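Local coordinates for protein actin depolymerization factor 2 (Plasmodium berghei, PDB 2XFA) that probably binds actin and promotes the disassembly and turnover of actin filaments in the malaria parasite, at residues 8-20 with 32-44. Numbering follows the deposited sequence.
Sequences SGVNVSDECIYEF and IIYKIENLEKIVV
N11 and V12 form a short edge strand parallel to 41-44. N11 N donates to E40 O (3.1 Å), I42 N to N11 O (2.8 Å) and S13 N to I42 O (3.2 Å). The chain then turns into helix 14-20, which crosses strand 41-44 at 37°. On the V12 face of the sheet, I42 is the main apolar contact; its CG1 meets V10 CG2 at 3.6 Å, while its CG2 faces the sulfur of C16. Branched V10 and I42 suit extended backbone and form a compact hydrophobic patch, which L109 of helix 104-118 extends on the V10 side. In the ADF/cofilin fold a mixed sheet is sandwiched between helices, and here the N-terminal strand closes one edge before the first helix packs over the sheet. C16, small enough to fit close to the strands, carries its sulfur anti to its carbonyl carbon (chi1 -77°), which places SG 3.6 Å from Y34 CD1, oblique to the ring. Y34 reaches up from the sheet to donate a hydrogen bond from OH to C16 O (3.0 Å). That oxygen lies in the ring plane, at the edge, and also accepts F20 N from the opposite face of its carbonyl, so two donors grip it. The long arm of I32 ends in CD1, 3.5 Å from F20 N, while its CG2 lies over one face of the Y34 ring, offset toward the rim.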
loop_
_atom_site.group_PDB
_atom_site.type_symbol
_atom_site.label_atom_id
_atom_site.label_comp_id
_atom_site.label_asym_id
_atom_site.label_seq_id
_atom_site.Cartn_x
_atom_site.Cartn_y
_atom_site.Cartn_z
ATOM N N SER A 8 -17.793 -10.685 0.520
ATOM C CA SER A 8 -17.694 -10.782 -0.939
ATOM C C SER A 8 -16.632 -11.800 -1.363
ATOM O O SER A 8 -15.837 -12.263 -0.543
ATOM C CB SER A 8 -17.446 -9.412 -1.582
ATOM O OG SER A 8 -18.659 -8.684 -1.711
ATOM N N GLY A 9 -16.620 -12.140 -2.648
ATOM C CA GLY A 9 -15.923 -13.331 -3.096
ATOM C C GLY A 9 -14.586 -13.194 -3.798
ATOM O O GLY A 9 -14.462 -13.573 -4.964
ATOM N N VAL A 10 -13.578 -12.687 -3.093
ATOM C CA VAL A 10 -12.223 -12.657 -3.640
ATOM C C VAL A 10 -11.220 -13.388 -2.730
ATOM O O VAL A 10 -11.364 -13.381 -1.507
ATOM C CB VAL A 10 -11.761 -11.207 -3.969
ATOM C CG1 VAL A 10 -12.819 -10.196 -3.561
ATOM C CG2 VAL A 10 -10.422 -10.896 -3.317
ATOM N N ASN A 11 -10.237 -14.051 -3.343
ATOM C CA ASN A 11 -9.160 -14.718 -2.616
ATOM C C ASN A 11 -7.804 -14.070 -2.899
ATOM O O ASN A 11 -7.691 -13.177 -3.759
ATOM C CB ASN A 11 -9.100 -16.208 -2.964
ATOM C CG ASN A 11 -8.334 -16.482 -4.254
ATOM O OD1 ASN A 11 -8.169 -15.597 -5.090
ATOM N ND2 ASN A 11 -7.868 -17.716 -4.418
ATOM N N VAL A 12 -6.777 -14.542 -2.197
ATOM C CA VAL A 12 -5.461 -13.908 -2.231
ATOM C C VAL A 12 -4.395 -14.803 -2.865
ATOM O O VAL A 12 -4.108 -15.887 -2.361
ATOM C CB VAL A 12 -4.988 -13.540 -0.806
ATOM C CG1 VAL A 12 -3.724 -12.686 -0.868
ATOM C CG2 VAL A 12 -6.087 -12.825 -0.041
ATOM N N SER A 13 -3.796 -14.330 -3.952
ATOM C CA SER A 13 -2.751 -15.067 -4.655
ATOM C C SER A 13 -1.483 -15.208 -3.824
ATOM O O SER A 13 -1.075 -14.273 -3.142
ATOM C CB SER A 13 -2.404 -14.379 -5.976
ATOM O OG SER A 13 -1.364 -15.083 -6.641
ATOM N N ASP A 14 -0.848 -16.373 -3.915
ATOM C CA ASP A 14 0.337 -16.684 -3.114
ATOM C C ASP A 14 1.564 -15.831 -3.443
ATOM O O ASP A 14 2.411 -15.613 -2.579
ATOM C CB ASP A 14 0.670 -18.172 -3.224
ATOM C CG ASP A 14 -0.512 -19.052 -2.863
ATOM O OD1 ASP A 14 -0.759 -19.245 -1.653
ATOM O OD2 ASP A 14 -1.206 -19.531 -3.789
ATOM N N GLU A 15 1.663 -15.354 -4.680
ATOM C CA GLU A 15 2.708 -14.395 -5.037
ATOM C C GLU A 15 2.622 -13.154 -4.137
ATOM O O GLU A 15 3.628 -12.482 -3.890
ATOM C CB GLU A 15 2.590 -13.978 -6.507
ATOM C CG GLU A 15 3.832 -14.273 -7.364
ATOM C CD GLU A 15 4.728 -13.049 -7.609
ATOM O OE1 GLU A 15 5.926 -13.109 -7.248
ATOM O OE2 GLU A 15 4.246 -12.039 -8.176
ATOM N N CYS A 16 1.421 -12.855 -3.650
ATOM C CA CYS A 16 1.204 -11.664 -2.834
ATOM C C CYS A 16 2.083 -11.706 -1.606
ATOM O O CYS A 16 2.844 -10.769 -1.349
ATOM C CB CYS A 16 -0.253 -11.549 -2.406
ATOM S SG CYS A 16 -1.329 -10.963 -3.718
ATOM N N ILE A 17 1.983 -12.808 -0.864
ATOM C CA ILE A 17 2.757 -12.976 0.355
ATOM C C ILE A 17 4.225 -13.211 0.019
ATOM O O ILE A 17 5.117 -12.768 0.748
ATOM C CB ILE A 17 2.203 -14.119 1.249
ATOM C CG1 ILE A 17 0.690 -13.971 1.445
ATOM C CG2 ILE A 17 2.889 -14.120 2.597
ATOM C CD1 ILE A 17 -0.133 -14.489 0.284
ATOM N N TYR A 18 4.475 -13.896 -1.094
ATOM C CA TYR A 18 5.837 -14.093 -1.566
ATOM C C TYR A 18 6.561 -12.759 -1.620
ATOM O O TYR A 18 7.634 -12.613 -1.055
ATOM C CB TYR A 18 5.841 -14.733 -2.957
ATOM C CG TYR A 18 7.204 -14.809 -3.620
ATOM C CD1 TYR A 18 8.201 -15.635 -3.113
ATOM C CD2 TYR A 18 7.486 -14.074 -4.773
ATOM C CE1 TYR A 18 9.447 -15.709 -3.719
ATOM C CE2 TYR A 18 8.731 -14.151 -5.394
ATOM C CZ TYR A 18 9.706 -14.968 -4.856
ATOM O OH TYR A 18 10.945 -15.056 -5.450
ATOM N N GLU A 19 5.970 -11.785 -2.305
ATOM C CA GLU A 19 6.634 -10.497 -2.506
ATOM C C GLU A 19 6.716 -9.674 -1.233
ATOM O O GLU A 19 7.728 -9.015 -0.969
ATOM C CB GLU A 19 5.946 -9.684 -3.608
ATOM C CG GLU A 19 6.039 -10.317 -5.001
ATOM C CD GLU A 19 7.474 -10.468 -5.508
ATOM O OE1 GLU A 19 8.416 -9.980 -4.838
ATOM O OE2 GLU A 19 7.654 -11.075 -6.590
ATOM N N PHE A 20 5.653 -9.698 -0.443
ATOM C CA PHE A 20 5.705 -9.033 0.855
ATOM C C PHE A 20 6.861 -9.566 1.700
ATOM O O PHE A 20 7.593 -8.812 2.342
ATOM C CB PHE A 20 4.402 -9.195 1.619
ATOM C CG PHE A 20 4.496 -8.698 3.044
ATOM C CD1 PHE A 20 4.516 -7.343 3.318
ATOM C CD2 PHE A 20 4.616 -9.587 4.095
ATOM C CE1 PHE A 20 4.622 -6.878 4.625
ATOM C CE2 PHE A 20 4.726 -9.127 5.406
ATOM C CZ PHE A 20 4.735 -7.784 5.671
ATOM N N ILE A 32 5.071 -2.416 -2.815
ATOM C CA ILE A 32 4.326 -3.336 -3.651
ATOM C C ILE A 32 2.972 -2.699 -3.744
ATOM O O ILE A 32 2.493 -2.168 -2.751
ATOM C CB ILE A 32 4.140 -4.690 -3.000
ATOM C CG1 ILE A 32 5.492 -5.297 -2.632
ATOM C CG2 ILE A 32 3.374 -5.614 -3.934
ATOM C CD1 ILE A 32 5.394 -6.354 -1.520
ATOM N N ILE A 33 2.383 -2.710 -4.941
ATOM C CA ILE A 33 1.002 -2.304 -5.111
ATOM C C ILE A 33 0.234 -3.550 -5.562
ATOM O O ILE A 33 0.693 -4.268 -6.430
ATOM C CB ILE A 33 0.877 -1.148 -6.140
ATOM C CG1 ILE A 33 1.567 0.101 -5.588
ATOM C CG2 ILE A 33 -0.574 -0.805 -6.392
ATOM C CD1 ILE A 33 1.681 1.204 -6.552
ATOM N N TYR A 34 -0.906 -3.819 -4.930
ATOM C CA TYR A 34 -1.718 -4.993 -5.223
ATOM C C TYR A 34 -3.032 -4.536 -5.792
ATOM O O TYR A 34 -3.487 -3.439 -5.473
ATOM C CB TYR A 34 -2.076 -5.739 -3.927
ATOM C CG TYR A 34 -0.922 -6.296 -3.172
ATOM C CD1 TYR A 34 -0.398 -7.535 -3.495
ATOM C CD2 TYR A 34 -0.359 -5.595 -2.116
ATOM C CE1 TYR A 34 0.656 -8.064 -2.790
ATOM C CE2 TYR A 34 0.698 -6.108 -1.415
ATOM C CZ TYR A 34 1.201 -7.352 -1.757
ATOM O OH TYR A 34 2.254 -7.879 -1.059
ATOM N N LYS A 35 -3.695 -5.398 -6.560
ATOM C CA LYS A 35 -5.002 -5.042 -7.054
ATOM C C LYS A 35 -5.885 -6.272 -7.107
ATOM O O LYS A 35 -5.410 -7.399 -7.014
ATOM C CB LYS A 35 -4.883 -4.461 -8.463
ATOM C CG LYS A 35 -4.465 -5.501 -9.467
ATOM C CD LYS A 35 -4.048 -4.888 -10.806
ATOM C CE LYS A 35 -4.527 -5.771 -11.962
ATOM N NZ LYS A 35 -3.445 -6.083 -12.939
ATOM N N ILE A 36 -7.182 -6.059 -7.244
ATOM C CA ILE A 36 -8.073 -7.191 -7.474
ATOM C C ILE A 36 -8.237 -7.382 -8.971
ATOM O O ILE A 36 -8.739 -6.509 -9.673
ATOM C CB ILE A 36 -9.423 -7.008 -6.779
ATOM C CG1 ILE A 36 -9.187 -6.847 -5.273
ATOM C CG2 ILE A 36 -10.336 -8.208 -7.072
ATOM C CD1 ILE A 36 -10.381 -6.354 -4.484
ATOM N N GLU A 37 -7.768 -8.516 -9.457
ATOM C CA GLU A 37 -7.897 -8.842 -10.864
ATOM C C GLU A 37 -9.178 -9.611 -11.131
ATOM O O GLU A 37 -9.524 -10.543 -10.403
ATOM C CB GLU A 37 -6.695 -9.656 -11.332
ATOM C CG GLU A 37 -6.493 -9.612 -12.838
ATOM C CD GLU A 37 -5.354 -10.498 -13.307
ATOM O OE1 GLU A 37 -5.198 -11.613 -12.754
ATOM O OE2 GLU A 37 -4.627 -10.076 -14.233
ATOM N N ASN A 38 -9.876 -9.217 -12.191
ATOM C CA ASN A 38 -11.105 -9.882 -12.602
ATOM C C ASN A 38 -12.096 -10.091 -11.466
ATOM O O ASN A 38 -12.921 -11.002 -11.513
ATOM C CB ASN A 38 -10.778 -11.204 -13.290
ATOM C CG ASN A 38 -9.991 -11.003 -14.569
ATOM O OD1 ASN A 38 -10.120 -9.971 -15.235
ATOM N ND2 ASN A 38 -9.165 -11.986 -14.918
ATOM N N LEU A 39 -11.988 -9.247 -10.442
ATOM C CA LEU A 39 -12.959 -9.189 -9.357
ATOM C C LEU A 39 -12.948 -10.402 -8.444
ATOM O O LEU A 39 -13.938 -10.658 -7.765
ATOM C CB LEU A 39 -14.370 -9.009 -9.920
ATOM C CG LEU A 39 -14.840 -7.593 -10.242
ATOM C CD1 LEU A 39 -13.726 -6.790 -10.888
ATOM C CD2 LEU A 39 -16.077 -7.637 -11.132
ATOM N N GLU A 40 -11.856 -11.159 -8.418
ATOM C CA GLU A 40 -11.866 -12.371 -7.601
ATOM C C GLU A 40 -10.505 -12.854 -7.093
ATOM O O GLU A 40 -10.420 -13.871 -6.406
ATOM C CB GLU A 40 -12.602 -13.507 -8.339
ATOM C CG GLU A 40 -12.929 -14.724 -7.456
ATOM C CD GLU A 40 -13.971 -15.658 -8.067
ATOM O OE1 GLU A 40 -14.475 -15.360 -9.174
ATOM O OE2 GLU A 40 -14.286 -16.693 -7.433
ATOM N N LYS A 41 -9.438 -12.140 -7.417
ATOM C CA LYS A 41 -8.120 -12.591 -7.001
ATOM C C LYS A 41 -7.257 -11.378 -6.710
ATOM O O LYS A 41 -7.094 -10.534 -7.575
ATOM C CB LYS A 41 -7.494 -13.396 -8.130
ATOM C CG LYS A 41 -6.473 -14.429 -7.715
ATOM C CD LYS A 41 -5.833 -15.041 -8.953
ATOM C CE LYS A 41 -5.284 -16.429 -8.672
ATOM N NZ LYS A 41 -4.340 -16.428 -7.515
ATOM N N ILE A 42 -6.692 -11.282 -5.508
ATOM C CA ILE A 42 -5.804 -10.156 -5.224
ATOM C C ILE A 42 -4.452 -10.510 -5.802
ATOM O O ILE A 42 -3.945 -11.599 -5.553
ATOM C CB ILE A 42 -5.720 -9.827 -3.737
ATOM C CG1 ILE A 42 -7.120 -9.458 -3.221
ATOM C CG2 ILE A 42 -4.680 -8.704 -3.486
ATOM C CD1 ILE A 42 -7.158 -8.967 -1.809
ATOM N N VAL A 43 -3.901 -9.619 -6.623
ATOM C CA VAL A 43 -2.636 -9.890 -7.316
ATOM C C VAL A 43 -1.641 -8.704 -7.224
ATOM O O VAL A 43 -2.034 -7.586 -6.912
ATOM C CB VAL A 43 -2.904 -10.266 -8.793
ATOM C CG1 VAL A 43 -3.348 -9.053 -9.573
ATOM C CG2 VAL A 43 -1.677 -10.858 -9.429
ATOM N N VAL A 44 -0.365 -8.968 -7.479
ATOM C CA VAL A 44 0.662 -7.938 -7.531
ATOM C C VAL A 44 0.506 -7.084 -8.791
ATOM O O VAL A 44 0.484 -7.603 -9.906
ATOM C CB VAL A 44 2.061 -8.566 -7.564
ATOM C CG1 VAL A 44 3.115 -7.497 -7.796
ATOM C CG2 VAL A 44 2.329 -9.315 -6.288
#